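Local coordinates for K41043 (Homo sapiens, PDB 6KBR), which probably inhibits a serine protease in the manner of Kazal-type inhibitors, its binding loop occupying the protease active site, at residues 31-34 with 35-39. Sequence-based numbering, arbitrary orientation.
Sequences GSDM and STYAN
Asp33 and Tyr37 meet through their side chains across the hairpin that joins strands 29-31 and 36-37. Tyr37 OH donates a hydrogen bond to Asp33 OD2; the modelled separation of 2.4 Å is very short, and its exact value is doubtful. The carboxylate lies at the edge of the ring, with the two planes only 13° apart, so acid and phenol form one nearly flat unit. CG of Asp33 sits between its own backbone N and carbonyl carbon (chi1 65°), which swings the carboxylate toward Ser35 and Tyr37. There its other oxygen, OD1, accepts from Ser35 N at 3.2 Å, the donor coming from above the carboxylate plane. One side chain thus ties the turn to the amide of Ser35, two residues on, and to the phenol of Tyr37. An alanine in place of Asp33 would probably leave Ser35 N and the Tyr37 hydroxyl without these acceptors and let the phenol end shift.

Backbone bonds close the loop. Gly31 to Met34 is a type I turn, with Met34 N bonded to Gly31 O at 3.0 Å, and Gly31 N gives a nearly straight bond to Ser35 O at 2.9 Å. With Met34 left-handed (phi 74°), in the position often held by glycine, this is a 3:5 hairpin with a G1 bulge. A water links Asp33 O, to which it donates, with Ser35 OG.

Outside the hairpin, Ser32 OG and the Ser32 backbone both hydrogen-bond to Lys55, OG to its N, and Ile54 packs against Asp33 and Tyr37. The tyrosine also touches Leu43 and Lys46 of helix 40-50, whose N-cap is Asn39. In the small antiparallel Kazal sheet the hairpin supplies edge strand 36-37 and central strand 29-31, paired through Tyr37 and Val29, with 56-59 on the other side.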
loop_
_atom_site.group_PDB
_atom_site.type_symbol
_atom_site.label_atom_id
_atom_site.label_comp_id
_atom_site.label_asym_id
_atom_site.label_seq_id
_atom_site.Cartn_x
_atom_site.Cartn_y
_atom_site.Cartn_z
ATOM N N GLY B 31 -19.519 -1.830 -10.332
ATOM C CA GLY B 31 -20.566 -0.839 -10.224
ATOM C C GLY B 31 -21.648 -1.063 -11.288
ATOM O O GLY B 31 -21.389 -1.672 -12.316
ATOM N N SER B 32 -22.851 -0.581 -11.005
ATOM C CA SER B 32 -23.977 -0.592 -11.970
ATOM C C SER B 32 -23.653 0.271 -13.235
ATOM O O SER B 32 -24.338 0.173 -14.266
ATOM C CB SER B 32 -25.273 -0.108 -11.315
ATOM O OG SER B 32 -25.013 1.079 -10.623
ATOM N N ASP B 33 -22.635 1.123 -13.135
ATOM C CA ASP B 33 -22.102 1.815 -14.273
ATOM C C ASP B 33 -21.166 1.051 -15.171
ATOM O O ASP B 33 -20.662 1.649 -16.098
ATOM C CB ASP B 33 -21.412 3.080 -13.811
ATOM C CG ASP B 33 -20.200 2.814 -12.953
ATOM O OD1 ASP B 33 -19.996 1.650 -12.523
ATOM O OD2 ASP B 33 -19.532 3.796 -12.680
ATOM N N MET B 34 -20.959 -0.240 -14.929
ATOM C CA MET B 34 -20.079 -1.100 -15.747
ATOM C C MET B 34 -18.583 -0.856 -15.541
ATOM O O MET B 34 -17.763 -1.325 -16.328
ATOM C CB MET B 34 -20.441 -1.019 -17.217
ATOM C CG MET B 34 -21.921 -1.283 -17.477
ATOM S SD MET B 34 -22.188 -1.740 -19.212
ATOM C CE MET B 34 -23.729 -2.632 -19.051
ATOM N N SER B 35 -18.223 -0.177 -14.445
ATOM C CA SER B 35 -16.844 0.049 -14.093
ATOM C C SER B 35 -16.542 -0.811 -12.888
ATOM O O SER B 35 -17.339 -0.888 -11.944
ATOM C CB SER B 35 -16.617 1.516 -13.725
ATOM O OG SER B 35 -16.533 2.339 -14.864
ATOM N N THR B 36 -15.369 -1.423 -12.885
ATOM C CA THR B 36 -14.888 -2.079 -11.648
ATOM C C THR B 36 -14.181 -0.956 -10.837
ATOM O O THR B 36 -13.456 -0.181 -11.394
ATOM C CB THR B 36 -14.155 -3.465 -11.891
ATOM O OG1 THR B 36 -12.965 -3.651 -11.067
ATOM C CG2 THR B 36 -13.843 -3.677 -13.229
ATOM N N TYR B 37 -14.563 -0.791 -9.571
ATOM C CA TYR B 37 -13.907 0.129 -8.657
ATOM C C TYR B 37 -12.889 -0.635 -7.810
ATOM O O TYR B 37 -13.195 -1.718 -7.350
ATOM C CB TYR B 37 -14.968 0.895 -7.801
ATOM C CG TYR B 37 -15.681 1.854 -8.707
ATOM C CD1 TYR B 37 -16.801 1.451 -9.417
ATOM C CD2 TYR B 37 -15.153 3.134 -8.960
ATOM C CE1 TYR B 37 -17.409 2.286 -10.345
ATOM C CE2 TYR B 37 -15.742 3.987 -9.875
ATOM C CZ TYR B 37 -16.892 3.554 -10.584
ATOM O OH TYR B 37 -17.544 4.417 -11.469
ATOM N N ALA B 38 -11.684 -0.064 -7.647
ATOM C CA ALA B 38 -10.603 -0.699 -6.850
ATOM C C ALA B 38 -11.035 -1.118 -5.418
ATOM O O ALA B 38 -10.576 -2.097 -4.882
ATOM C CB ALA B 38 -9.365 0.190 -6.783
ATOM N N ASN B 39 -11.912 -0.354 -4.832
ATOM C CA ASN B 39 -12.519 -0.702 -3.582
ATOM C C ASN B 39 -13.794 0.094 -3.390
ATOM O O ASN B 39 -14.066 0.992 -4.164
ATOM C CB ASN B 39 -11.539 -0.501 -2.422
ATOM C CG ASN B 39 -10.846 0.848 -2.459
ATOM O OD1 ASN B 39 -11.484 1.897 -2.608
ATOM N ND2 ASN B 39 -9.541 0.832 -2.273
HETATM O O HOH W 1 -18.152 1.932 -17.289
#